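Side-chain contacts in CpuTA1 (Curtobacterium pusillum, PDB 5K3W), which belongs to the class IV aminotransferase family and holds pyridoxal-5'-phosphate in a pocket lined by residues from widely separated parts of the chain: residues A193-F198 against S271-A276; A265-S270 against A291-L296; A275-A280 against Y286-A291; P224-D227 against L231-T234; G111-A116 against Q144-I149. All blocks are in the same frame, centred on the assembly; numbering follows the deposited sequence.

Contact 1 of 5, residues A193-F198 against S271-A276; sequences ADDVIF and SVRQAA. With PLP (pyridoxal-5'-phosphate), chain C.
Asp195, at the start of strand 195-199, and Arg273, in the turn before strand 274-278, meet although their backbones stay apart: the nearest CA pair, Asp195 CA and Ala276 CA, is separated by 10.0 Å. One long side chain spans the gap. Arg273 sets out with CG anti to its N (chi1 -176°), continues almost straight and then bends at chi3, bringing the far end of the guanidinium to the aspartate. Both terminal nitrogens close on a single oxygen. Arg273 NH2 lies 2.9 Å from Asp195 OD2 and Arg273 NH1 lies 3.0 Å from it, a forked, end-on salt bridge. The oxygen sits near the guanidinium plane, yet the carboxylate is turned 60° against that plane; NH1 takes the anti lone pair, while NH2 comes in tilted from the carboxylate plane. Asp195 OD1 is engaged within its own strand, accepting Val196 N at 2.8 Å, which fixes the rotation of the group. The bridge links the edge strand 195-199 of one sheet to the loop that leads into strand 274-278 of another, in a buried setting. Ala276 CB packs over one face of the guanidinium, and Arg273 NH1 has a second partner in Gln145 OE1. The same turn serves pyridoxal-5'-phosphate: Ser271 N donates to PLP O2P over 2.9 Å, and Ser271 OG donates to that phosphate oxygen over 2.7 Å.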
# COMPACT_ATOMS: atom_id res chain seq x y z
N ALA A 193 -17.47 12.94 -9.46
CA ALA A 193 -16.29 13.25 -10.25
C ALA A 193 -15.62 11.96 -10.70
O ALA A 193 -15.85 10.88 -10.15
CB ALA A 193 -15.30 14.11 -9.47
N ASP A 194 -14.77 12.10 -11.72
CA ASP A 194 -14.08 10.96 -12.31
C ASP A 194 -12.70 10.73 -11.72
O ASP A 194 -12.24 9.59 -11.70
CB ASP A 194 -13.96 11.16 -13.83
CG ASP A 194 -15.31 11.26 -14.52
OD1 ASP A 194 -15.98 10.20 -14.66
OD2 ASP A 194 -15.69 12.39 -14.92
N ASP A 195 -12.04 11.78 -11.25
CA ASP A 195 -10.65 11.65 -10.83
C ASP A 195 -10.31 12.74 -9.82
O ASP A 195 -11.17 13.53 -9.42
CB ASP A 195 -9.71 11.69 -12.04
CG ASP A 195 -8.57 10.71 -11.92
OD1 ASP A 195 -8.07 10.55 -10.78
OD2 ASP A 195 -8.19 10.09 -12.94
N VAL A 196 -9.03 12.79 -9.45
CA VAL A 196 -8.53 13.54 -8.31
C VAL A 196 -7.22 14.20 -8.68
O VAL A 196 -6.36 13.60 -9.34
CB VAL A 196 -8.32 12.63 -7.08
CG1 VAL A 196 -7.57 13.37 -5.96
CG2 VAL A 196 -9.63 12.05 -6.59
N ILE A 197 -7.03 15.44 -8.24
CA ILE A 197 -5.71 16.03 -8.16
C ILE A 197 -5.38 16.18 -6.69
O ILE A 197 -6.15 16.80 -5.94
CB ILE A 197 -5.62 17.36 -8.90
CG1 ILE A 197 -5.60 17.13 -10.41
CG2 ILE A 197 -4.37 18.11 -8.45
CD1 ILE A 197 -6.11 18.28 -11.22
N PHE A 198 -4.26 15.59 -6.27
CA PHE A 198 -3.78 15.74 -4.91
C PHE A 198 -3.14 17.11 -4.71
O PHE A 198 -2.42 17.61 -5.57
CB PHE A 198 -2.77 14.65 -4.56
CG PHE A 198 -3.40 13.33 -4.23
CD1 PHE A 198 -4.42 13.25 -3.30
CD2 PHE A 198 -2.99 12.16 -4.87
CE1 PHE A 198 -5.00 12.03 -3.00
CE2 PHE A 198 -3.57 10.94 -4.57
CZ PHE A 198 -4.57 10.87 -3.64
N SER A 271 -0.23 6.52 -18.70
CA SER A 271 0.21 5.69 -19.82
C SER A 271 -0.95 5.10 -20.62
O SER A 271 -0.93 5.13 -21.85
CB SER A 271 1.13 4.56 -19.35
OG SER A 271 2.40 5.06 -19.01
N VAL A 272 -1.95 4.54 -19.94
CA VAL A 272 -3.01 3.82 -20.65
C VAL A 272 -4.13 4.75 -21.09
O VAL A 272 -4.58 4.69 -22.24
CB VAL A 272 -3.55 2.67 -19.78
CG1 VAL A 272 -4.76 2.04 -20.44
CG2 VAL A 272 -2.48 1.63 -19.59
N ARG A 273 -4.62 5.61 -20.20
CA ARG A 273 -5.67 6.53 -20.58
C ARG A 273 -5.16 7.62 -21.53
O ARG A 273 -5.93 8.17 -22.32
CB ARG A 273 -6.29 7.16 -19.33
CG ARG A 273 -7.47 8.06 -19.60
CD ARG A 273 -8.18 8.45 -18.30
NE ARG A 273 -7.30 9.19 -17.41
CZ ARG A 273 -7.64 9.61 -16.20
NH1 ARG A 273 -8.85 9.36 -15.74
NH2 ARG A 273 -6.77 10.27 -15.44
N GLN A 274 -3.86 7.90 -21.49
CA GLN A 274 -3.26 8.97 -22.27
C GLN A 274 -3.72 10.32 -21.70
O GLN A 274 -3.61 10.54 -20.49
CB GLN A 274 -3.60 8.80 -23.75
CG GLN A 274 -3.25 7.41 -24.31
CD GLN A 274 -1.73 7.16 -24.53
OE1 GLN A 274 -0.88 8.03 -24.33
NE2 GLN A 274 -1.41 5.94 -24.96
N ALA A 275 -4.24 11.23 -22.53
CA ALA A 275 -4.57 12.57 -22.07
C ALA A 275 -6.07 12.69 -21.85
O ALA A 275 -6.85 12.54 -22.79
CB ALA A 275 -4.09 13.63 -23.07
N ALA A 276 -6.47 12.97 -20.61
CA ALA A 276 -7.87 13.19 -20.29
C ALA A 276 -8.10 14.65 -19.95
O ALA A 276 -7.64 15.11 -18.89
CB ALA A 276 -8.31 12.29 -19.14
N1 PLP C . 1.15 9.38 -10.76
C2 PLP C . 0.96 8.14 -10.24
C2A PLP C . 0.75 7.94 -8.75
C3 PLP C . 0.98 7.04 -11.08
O3 PLP C . 0.80 5.77 -10.51
C4 PLP C . 1.19 7.22 -12.43
C4A PLP C . 1.20 6.08 -13.41
C5 PLP C . 1.37 8.46 -12.95
C6 PLP C . 1.35 9.55 -12.09
C5A PLP C . 1.58 8.64 -14.45
O4P PLP C . 2.70 7.93 -14.94
P PLP C . 2.73 7.38 -16.44
O1P PLP C . 2.39 8.49 -17.41
O2P PLP C . 1.76 6.23 -16.62
O3P PLP C . 4.12 6.90 -16.76

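Contact 2 of 5, residues A265-S270 against A291-L296; sequences ALWLVS and ALTADL. With PLP (pyridoxal-5'-phosphate), chain C.
Helix 290-307 packs on one face of the five-stranded mixed sheet of the cofactor-binding lobe, and here Trp267 of strand 265-270 reaches across to Leu292, Thr293 and Leu296 near the helix start. Strand and helix segments run in nearly the same direction, 26° apart, with their axes 11.6 Å from each other at closest approach, a gap that the indole bridges. Trp267 points its side chain toward the helix, and with CG beside its N (chi1 -59°) the NE1 edge of the ring is presented to Thr293. Trp267 NE1 donates to Thr293 OG1 over 3.0 Å, nearly straight at 168°, with the oxygen lying in the ring plane. Leu296 CD2 sits over one face of the indole, 4.3 Å from Trp267 CD1 and offset toward the rim. Leu292 comes in at about a right angle to the tryptophan side chain, and its CD2 touches Trp267 CZ2 at 4.1 Å. Pro277 of the next strand also packs against Trp267. At the far end of the strand, Ser270 CA comes within 3.4 Å of PLP O1P. Thr293 OG1 makes a second, weak hydrogen bond to Asp289 O one turn back. The buried indole N-H is thus satisfied by an acceptor lying in its own plane, and this directional bond fixes the edge of a ring otherwise held by apolar packing, from the two leucines and from Pro277 among others.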
# COMPACT_ATOMS: atom_id res chain seq x y z
N ALA A 265 -6.54 25.69 -19.16
CA ALA A 265 -6.98 24.32 -19.41
C ALA A 265 -6.14 23.39 -18.56
O ALA A 265 -5.04 23.74 -18.13
CB ALA A 265 -6.88 23.95 -20.89
N LEU A 266 -6.69 22.19 -18.30
CA LEU A 266 -6.03 21.18 -17.49
C LEU A 266 -6.21 19.81 -18.13
O LEU A 266 -7.26 19.51 -18.70
CB LEU A 266 -6.60 21.13 -16.07
CG LEU A 266 -6.55 22.40 -15.25
CD1 LEU A 266 -7.37 22.20 -14.00
CD2 LEU A 266 -5.12 22.74 -14.89
N TRP A 267 -5.18 18.97 -17.98
CA TRP A 267 -5.25 17.56 -18.33
C TRP A 267 -4.66 16.71 -17.21
O TRP A 267 -3.72 17.12 -16.53
CB TRP A 267 -4.49 17.22 -19.63
CG TRP A 267 -4.93 17.95 -20.85
CD1 TRP A 267 -5.76 17.49 -21.83
CD2 TRP A 267 -4.56 19.28 -21.24
NE1 TRP A 267 -5.92 18.44 -22.81
CE2 TRP A 267 -5.19 19.55 -22.46
CE3 TRP A 267 -3.74 20.26 -20.67
CZ2 TRP A 267 -5.04 20.78 -23.13
CZ3 TRP A 267 -3.58 21.47 -21.33
CH2 TRP A 267 -4.23 21.72 -22.54
N LEU A 268 -5.23 15.51 -17.05
CA LEU A 268 -4.57 14.41 -16.37
C LEU A 268 -4.01 13.46 -17.43
O LEU A 268 -4.73 13.07 -18.35
CB LEU A 268 -5.54 13.65 -15.47
CG LEU A 268 -6.06 14.38 -14.24
CD1 LEU A 268 -6.74 13.40 -13.31
CD2 LEU A 268 -4.93 15.12 -13.55
N VAL A 269 -2.74 13.09 -17.29
CA VAL A 269 -2.10 12.23 -18.29
C VAL A 269 -1.49 11.01 -17.59
O VAL A 269 -0.99 11.10 -16.47
CB VAL A 269 -1.03 13.00 -19.10
CG1 VAL A 269 -1.66 14.21 -19.76
CG2 VAL A 269 0.15 13.41 -18.20
N SER A 270 -1.55 9.87 -18.26
CA SER A 270 -1.01 8.61 -17.75
C SER A 270 -0.93 7.64 -18.92
O SER A 270 -1.50 7.88 -19.99
CB SER A 270 -1.86 8.06 -16.60
OG SER A 270 -3.16 7.71 -17.04
N ALA A 291 -10.25 19.88 -30.36
CA ALA A 291 -9.31 19.58 -31.44
C ALA A 291 -7.89 19.44 -30.91
O ALA A 291 -7.19 18.48 -31.25
CB ALA A 291 -9.37 20.66 -32.52
N LEU A 292 -7.45 20.39 -30.09
CA LEU A 292 -6.10 20.33 -29.54
C LEU A 292 -5.90 19.06 -28.72
O LEU A 292 -4.84 18.43 -28.79
CB LEU A 292 -5.83 21.58 -28.70
CG LEU A 292 -4.52 21.64 -27.93
CD1 LEU A 292 -3.33 21.97 -28.84
CD2 LEU A 292 -4.62 22.62 -26.75
N THR A 293 -6.91 18.67 -27.94
CA THR A 293 -6.79 17.46 -27.13
C THR A 293 -6.82 16.21 -28.00
O THR A 293 -6.05 15.26 -27.76
CB THR A 293 -7.89 17.43 -26.08
OG1 THR A 293 -7.72 18.54 -25.18
CG2 THR A 293 -7.85 16.13 -25.30
N ALA A 294 -7.69 16.18 -29.00
CA ALA A 294 -7.68 15.07 -29.95
C ALA A 294 -6.33 14.96 -30.65
O ALA A 294 -5.84 13.85 -30.90
CB ALA A 294 -8.81 15.25 -30.98
N ASP A 295 -5.71 16.10 -30.97
CA ASP A 295 -4.38 16.05 -31.55
C ASP A 295 -3.36 15.53 -30.55
O ASP A 295 -2.44 14.78 -30.91
CB ASP A 295 -3.96 17.44 -32.05
CG ASP A 295 -4.77 17.90 -33.27
OD1 ASP A 295 -5.59 17.10 -33.77
OD2 ASP A 295 -4.55 19.04 -33.73
N LEU A 296 -3.49 15.94 -29.29
CA LEU A 296 -2.58 15.45 -28.26
C LEU A 296 -2.66 13.93 -28.15
O LEU A 296 -1.64 13.23 -28.17
CB LEU A 296 -2.93 16.11 -26.92
CG LEU A 296 -2.06 15.73 -25.74
CD1 LEU A 296 -0.61 16.13 -25.98
CD2 LEU A 296 -2.62 16.41 -24.51
N1 PLP C . 1.15 9.38 -10.76
C2 PLP C . 0.96 8.14 -10.24
C2A PLP C . 0.75 7.94 -8.75
C3 PLP C . 0.98 7.04 -11.08
O3 PLP C . 0.80 5.77 -10.51
C4 PLP C . 1.19 7.22 -12.43
C4A PLP C . 1.20 6.08 -13.41
C5 PLP C . 1.37 8.46 -12.95
C6 PLP C . 1.35 9.55 -12.09
C5A PLP C . 1.58 8.64 -14.45
O4P PLP C . 2.70 7.93 -14.94
P PLP C . 2.73 7.38 -16.44
O1P PLP C . 2.39 8.49 -17.41
O2P PLP C . 1.76 6.23 -16.62
O3P PLP C . 4.12 6.90 -16.76

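Contact 3 of 5, residues A275-A280 against Y286-A291; sequences AAPITA and YPVDAA
Val288 presses both methyls onto the end of strand 274-278: Val288 CG1 is 3.7 Å from Pro277 CB, and Val288 CG2 is 3.5 Å from Ile278 O. The valine and proline side chains cross at about a right angle, with Val288 CG1 anti to its own N (chi1 167°) and directed at the proline ring. Beside them Thr279 CG2 meets Val288 CG2 at 3.9 Å. The one direct hydrogen bond is between backbones, Tyr286 N to Thr279 O at 2.8 Å; it is fairly straight, but the donor stands above the carbonyl plane. This bond lies just beyond the hairpin of short strands 280-281 and 284-285, into which the chain passes after turning a corner at Thr279. The Tyr286 ring meets Ala280 edge-on, its CD1 4.3 Å from Ala280 CA, and its hydroxyl is hydrogen-bonded to Arg261 O. A water sits between the two chains, 2.7 Å from Ile278 O and 3.0 Å from Pro287 O. Farther out, the return chain leads into helix 290-307, where Asp289 is the N-cap: its OD1 accepts Leu292 N and, weakly, Ala291 N. Backbone hydrogen bonds between Ile149 and both Pro277 and Thr279 hold the corner against strand 149-155.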
# COMPACT_ATOMS: atom_id res chain seq x y z
N ALA A 275 -4.24 11.23 -22.53
CA ALA A 275 -4.57 12.57 -22.07
C ALA A 275 -6.07 12.69 -21.85
O ALA A 275 -6.85 12.54 -22.79
CB ALA A 275 -4.09 13.63 -23.07
N ALA A 276 -6.47 12.97 -20.61
CA ALA A 276 -7.87 13.19 -20.29
C ALA A 276 -8.10 14.65 -19.95
O ALA A 276 -7.64 15.11 -18.89
CB ALA A 276 -8.31 12.29 -19.14
N PRO A 277 -8.80 15.41 -20.79
CA PRO A 277 -9.00 16.84 -20.49
C PRO A 277 -10.04 17.05 -19.40
O PRO A 277 -11.03 16.32 -19.30
CB PRO A 277 -9.48 17.41 -21.84
CG PRO A 277 -10.20 16.27 -22.49
CD PRO A 277 -9.52 14.99 -22.00
N ILE A 278 -9.80 18.06 -18.57
CA ILE A 278 -10.62 18.31 -17.39
C ILE A 278 -11.70 19.34 -17.74
O ILE A 278 -11.39 20.47 -18.11
CB ILE A 278 -9.76 18.79 -16.21
CG1 ILE A 278 -8.76 17.70 -15.79
CG2 ILE A 278 -10.67 19.19 -15.05
CD1 ILE A 278 -7.81 18.08 -14.68
N THR A 279 -12.96 18.94 -17.60
CA THR A 279 -14.09 19.83 -17.84
C THR A 279 -14.48 20.61 -16.60
O THR A 279 -15.02 21.72 -16.72
CB THR A 279 -15.31 19.03 -18.32
OG1 THR A 279 -15.66 18.06 -17.32
CG2 THR A 279 -15.01 18.31 -19.61
N ALA A 280 -14.25 20.06 -15.42
CA ALA A 280 -14.58 20.75 -14.18
C ALA A 280 -13.59 20.33 -13.10
O ALA A 280 -13.19 19.17 -13.02
CB ALA A 280 -16.03 20.45 -13.75
N TYR A 286 -14.13 24.37 -16.73
CA TYR A 286 -12.95 24.66 -17.51
C TYR A 286 -13.23 24.31 -18.97
O TYR A 286 -13.84 23.27 -19.25
CB TYR A 286 -11.74 23.87 -16.99
CG TYR A 286 -11.25 24.39 -15.66
CD1 TYR A 286 -11.91 24.07 -14.49
CD2 TYR A 286 -10.15 25.23 -15.58
CE1 TYR A 286 -11.48 24.56 -13.27
CE2 TYR A 286 -9.71 25.71 -14.37
CZ TYR A 286 -10.38 25.37 -13.22
OH TYR A 286 -9.96 25.85 -12.01
N PRO A 287 -12.80 25.16 -19.90
CA PRO A 287 -13.03 24.85 -21.32
C PRO A 287 -12.10 23.72 -21.78
O PRO A 287 -10.98 23.58 -21.31
CB PRO A 287 -12.71 26.17 -22.02
CG PRO A 287 -11.72 26.84 -21.12
CD PRO A 287 -12.01 26.38 -19.72
N VAL A 288 -12.61 22.91 -22.70
CA VAL A 288 -11.82 21.84 -23.31
C VAL A 288 -11.75 22.09 -24.81
O VAL A 288 -12.79 22.10 -25.49
CB VAL A 288 -12.40 20.45 -23.03
CG1 VAL A 288 -11.75 19.43 -23.95
CG2 VAL A 288 -12.19 20.10 -21.54
N ASP A 289 -10.55 22.27 -25.32
CA ASP A 289 -10.31 22.44 -26.76
C ASP A 289 -10.32 21.06 -27.38
O ASP A 289 -9.31 20.35 -27.36
CB ASP A 289 -8.98 23.16 -26.99
CG ASP A 289 -8.74 23.49 -28.44
OD1 ASP A 289 -9.22 22.75 -29.32
OD2 ASP A 289 -8.05 24.50 -28.68
N ALA A 290 -11.46 20.66 -27.95
CA ALA A 290 -11.61 19.28 -28.40
C ALA A 290 -10.60 18.93 -29.48
O ALA A 290 -10.11 17.79 -29.52
CB ALA A 290 -13.03 19.03 -28.89
N ALA A 291 -10.25 19.88 -30.36
CA ALA A 291 -9.31 19.58 -31.44
C ALA A 291 -7.89 19.44 -30.91
O ALA A 291 -7.19 18.48 -31.25
CB ALA A 291 -9.37 20.66 -32.52
O HOH W 1 -9.50 21.99 -19.30

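Contact 4 of 5, residues P224-D227 against L231-T234; sequences PQTD and LAGT. With PLP (pyridoxal-5'-phosphate), chain C.
Thr226 and Ala232 touch by van der Waals packing, with no hydrogen bond between their segments. Thr226 CG2 lies 3.9 Å from Ala232 CA, and Thr226 OG1 approaches Ala232 CB at 4.1 Å. The threonine has OG1 between its N and carbonyl carbon (chi1 69°), leaving CG2 beside the N, where it also comes up to Leu231 O. Packing continues at the cofactor: Leu231 turns away from Thr226 and lays its side chain over one face of the pyridine ring of pyridoxal-5'-phosphate, Leu231 CB 4.0 Å from PLP N1, with CD2 above the C3 and C4 side.

Polar contacts come in two groups. In the outer turn Gln225 NE2 donates to Asp227 OD1 over 2.9 Å, using the syn lone pair of the carboxylate. In the inner one, Thr234 N donates to PLP O3P over 3.0 Å and Thr234 OG1 donates to PLP O3P over 2.7 Å. Gly233 is the N-cap of helix 234-245, so the phosphate sits at a helix start, an arrangement common in phosphate sites. Ala232 O accepts a hydrogen bond from Arg75, and Asn212 and Glu207 hydrogen-bond the backbone of Leu231. The chemistry divides along the loop: weak contacts join its two limbs, whereas the inner limb gives the cofactor an apolar ring cover and one N-H and one O-H donor, at a helix start whose dipole would probably favour the phosphate charge.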
# COMPACT_ATOMS: atom_id res chain seq x y z
N PRO A 224 3.67 20.06 -12.29
CA PRO A 224 4.38 20.10 -11.00
C PRO A 224 5.74 19.43 -11.11
O PRO A 224 5.86 18.31 -11.62
CB PRO A 224 3.45 19.33 -10.05
CG PRO A 224 2.08 19.42 -10.67
CD PRO A 224 2.33 19.44 -12.17
N GLN A 225 6.78 20.12 -10.64
CA GLN A 225 8.11 19.53 -10.69
C GLN A 225 8.15 18.27 -9.82
O GLN A 225 7.45 18.16 -8.82
CB GLN A 225 9.16 20.56 -10.28
CG GLN A 225 9.11 21.03 -8.84
CD GLN A 225 10.19 22.07 -8.53
OE1 GLN A 225 10.26 23.11 -9.18
NE2 GLN A 225 11.05 21.77 -7.56
N THR A 226 8.97 17.30 -10.23
CA THR A 226 8.80 15.92 -9.82
C THR A 226 9.68 15.51 -8.63
O THR A 226 9.77 14.32 -8.32
CB THR A 226 9.07 14.98 -11.01
OG1 THR A 226 10.46 15.01 -11.36
CG2 THR A 226 8.26 15.41 -12.21
N ASP A 227 10.33 16.46 -7.97
CA ASP A 227 10.88 16.20 -6.66
C ASP A 227 9.88 16.47 -5.53
O ASP A 227 10.23 16.33 -4.36
CB ASP A 227 12.14 17.02 -6.44
CG ASP A 227 11.89 18.51 -6.52
OD1 ASP A 227 10.80 18.91 -6.99
OD2 ASP A 227 12.79 19.28 -6.14
N LEU A 231 5.44 11.06 -9.04
CA LEU A 231 6.08 10.34 -10.13
C LEU A 231 6.46 11.29 -11.25
O LEU A 231 5.75 12.26 -11.53
CB LEU A 231 5.16 9.25 -10.68
CG LEU A 231 5.19 7.87 -10.03
CD1 LEU A 231 4.86 7.91 -8.56
CD2 LEU A 231 4.19 7.00 -10.73
N ALA A 232 7.61 11.03 -11.87
CA ALA A 232 7.92 11.63 -13.17
C ALA A 232 7.20 10.79 -14.20
O ALA A 232 7.56 9.62 -14.40
CB ALA A 232 9.42 11.66 -13.42
N GLY A 233 6.16 11.34 -14.81
CA GLY A 233 5.32 10.55 -15.69
C GLY A 233 5.97 10.36 -17.06
O GLY A 233 6.49 11.30 -17.66
N THR A 234 5.93 9.12 -17.54
CA THR A 234 6.36 8.92 -18.92
C THR A 234 5.42 9.64 -19.89
O THR A 234 5.88 10.19 -20.89
CB THR A 234 6.48 7.43 -19.24
OG1 THR A 234 5.19 6.79 -19.22
CG2 THR A 234 7.39 6.74 -18.24
N1 PLP C . 1.15 9.38 -10.76
C2 PLP C . 0.96 8.14 -10.24
C2A PLP C . 0.75 7.94 -8.75
C3 PLP C . 0.98 7.04 -11.08
O3 PLP C . 0.80 5.77 -10.51
C4 PLP C . 1.19 7.22 -12.43
C4A PLP C . 1.20 6.08 -13.41
C5 PLP C . 1.37 8.46 -12.95
C6 PLP C . 1.35 9.55 -12.09
C5A PLP C . 1.58 8.64 -14.45
O4P PLP C . 2.70 7.93 -14.94
P PLP C . 2.73 7.38 -16.44
O1P PLP C . 2.39 8.49 -17.41
O2P PLP C . 1.76 6.23 -16.62
O3P PLP C . 4.12 6.90 -16.76

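Contact 5 of 5, residues G111-A116 against Q144-I149; sequences GGELFA and QQRLGI
Glu113 and Arg146 meet through the far ends of two outstretched side chains, while their backbones remain distant: Glu113 CA and Arg146 CA, the nearest such pair, are 14.0 Å apart. The tight part is the charged junction. Arg146 NH2 donates to Glu113 OE1 over 2.9 Å and Arg146 NH1 donates to Glu113 OE2 over 2.9 Å, both bonds fairly straight. Each oxygen uses its syn lone pair, and the carboxylate and guanidinium planes are only 10° apart, making a two-pronged, end-on salt bridge. Arg146 is extended from CG to NE, with CG beside its N and anti to its carbonyl carbon (chi1 -68°), and the glutamate stretches out to meet it.

Around this junction the contact is loose. The rest of the two segments lie well apart, and both touching residues are partly exposed at the surface. Glu113 lies at the N-terminal end of the strand 114-121 region, in the six-stranded antiparallel sheet; Arg146 stands in the loop between strand 131-138 of that sheet and strand 149-155 of the other lobe, so the bridge spans the crossing from lobe to lobe. Leu301 of helix 290-307 packs against both side chains. The arginine is held along its NE-NH2 edge as well, Arg146 NE by Arg273 O and Arg146 NH2 by Val272 O. With four of its N-H groups directed at carboxylate and carbonyl oxygens, the guanidinium is held in orientation, and its charge is probably well compensated even near solvent.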
# COMPACT_ATOMS: atom_id res chain seq x y z
N GLY A 111 -4.76 -5.95 -33.07
CA GLY A 111 -5.99 -5.20 -32.92
C GLY A 111 -6.23 -4.84 -31.47
O GLY A 111 -6.15 -5.70 -30.59
N GLY A 112 -6.52 -3.58 -31.22
CA GLY A 112 -6.86 -3.11 -29.89
C GLY A 112 -5.66 -2.58 -29.14
O GLY A 112 -4.52 -2.96 -29.38
N GLU A 113 -5.94 -1.66 -28.22
CA GLU A 113 -4.90 -1.16 -27.33
C GLU A 113 -4.68 -2.18 -26.22
O GLU A 113 -5.64 -2.61 -25.56
CB GLU A 113 -5.30 0.19 -26.74
CG GLU A 113 -5.85 1.20 -27.72
CD GLU A 113 -6.19 2.55 -27.07
OE1 GLU A 113 -5.97 2.71 -25.84
OE2 GLU A 113 -6.68 3.45 -27.80
N LEU A 114 -3.44 -2.58 -26.01
CA LEU A 114 -3.12 -3.48 -24.91
C LEU A 114 -2.31 -2.72 -23.87
O LEU A 114 -1.88 -1.58 -24.07
CB LEU A 114 -2.33 -4.70 -25.39
CG LEU A 114 -2.73 -5.38 -26.69
CD1 LEU A 114 -1.68 -6.41 -27.03
CD2 LEU A 114 -4.10 -6.03 -26.58
N PHE A 115 -2.09 -3.39 -22.75
CA PHE A 115 -1.15 -2.89 -21.76
C PHE A 115 -0.36 -4.07 -21.19
O PHE A 115 -0.78 -5.23 -21.25
CB PHE A 115 -1.88 -2.11 -20.64
CG PHE A 115 -2.72 -2.96 -19.75
CD1 PHE A 115 -3.98 -3.36 -20.14
CD2 PHE A 115 -2.22 -3.40 -18.53
CE1 PHE A 115 -4.76 -4.17 -19.33
CE2 PHE A 115 -2.99 -4.20 -17.70
CZ PHE A 115 -4.27 -4.59 -18.11
N ALA A 116 0.82 -3.74 -20.69
CA ALA A 116 1.68 -4.66 -19.96
C ALA A 116 1.83 -4.11 -18.55
O ALA A 116 2.00 -2.90 -18.37
CB ALA A 116 3.05 -4.80 -20.63
N GLN A 144 -14.26 7.74 -23.91
CA GLN A 144 -15.07 8.81 -23.31
C GLN A 144 -14.21 9.72 -22.43
O GLN A 144 -14.25 10.95 -22.57
CB GLN A 144 -16.22 8.19 -22.53
CG GLN A 144 -17.37 9.14 -22.29
CD GLN A 144 -17.84 9.77 -23.59
OE1 GLN A 144 -17.89 9.11 -24.64
NE2 GLN A 144 -18.16 11.06 -23.53
N GLN A 145 -13.40 9.13 -21.54
CA GLN A 145 -12.55 9.94 -20.67
C GLN A 145 -11.58 10.81 -21.47
O GLN A 145 -11.28 11.94 -21.07
CB GLN A 145 -11.79 9.04 -19.67
CG GLN A 145 -12.71 8.09 -18.87
CD GLN A 145 -12.37 7.98 -17.37
OE1 GLN A 145 -11.20 7.82 -16.96
NE2 GLN A 145 -13.40 8.04 -16.54
N ARG A 146 -11.11 10.32 -22.62
CA ARG A 146 -10.25 11.14 -23.47
C ARG A 146 -10.96 12.38 -24.01
O ARG A 146 -10.28 13.28 -24.51
CB ARG A 146 -9.70 10.30 -24.63
CG ARG A 146 -8.73 9.25 -24.17
CD ARG A 146 -8.18 8.40 -25.30
NE ARG A 146 -7.40 7.31 -24.72
CZ ARG A 146 -6.98 6.24 -25.37
NH1 ARG A 146 -7.26 6.07 -26.66
NH2 ARG A 146 -6.28 5.32 -24.73
N LEU A 147 -12.29 12.46 -23.89
CA LEU A 147 -13.02 13.66 -24.30
C LEU A 147 -13.33 14.60 -23.15
O LEU A 147 -13.65 15.77 -23.41
CB LEU A 147 -14.33 13.28 -25.00
CG LEU A 147 -14.26 12.36 -26.23
CD1 LEU A 147 -15.65 12.17 -26.83
CD2 LEU A 147 -13.29 12.87 -27.27
N GLY A 148 -13.26 14.13 -21.91
CA GLY A 148 -13.52 14.98 -20.76
C GLY A 148 -13.79 14.23 -19.47
O GLY A 148 -14.46 13.20 -19.48
N ILE A 149 -13.26 14.75 -18.35
CA ILE A 149 -13.50 14.21 -17.01
C ILE A 149 -13.73 15.37 -16.06
O ILE A 149 -13.19 16.47 -16.24
CB ILE A 149 -12.31 13.36 -16.49
CG1 ILE A 149 -11.00 14.11 -16.65
CG2 ILE A 149 -12.25 12.00 -17.15
CD1 ILE A 149 -9.81 13.41 -16.00

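Contacts 1 and 2 are buried, contacts 3 and 4 partly so, and contact 5 lies at the surface. Strand 274-278 serves both contact 1 and contact 3, and helix 290-307 both contact 2 and contact 3; strand 265-270 is the sheet neighbour of strand 274-278, so these three form one continuous region. Contact 5 joins it through Arg146, which reaches the backbone of Arg273. Contacts 1 and 5 are both salt bridges, but the buried one is forked onto a single oxygen and steeply turned, the outer one paired and nearly flat. Contact 2 mixes an indole bond with leucine packing, whereas contact 3 combines a backbone hydrogen bond with valine packing. Contact 4 meets contact 1 at the phosphate, where Thr234 lies beside Ser271.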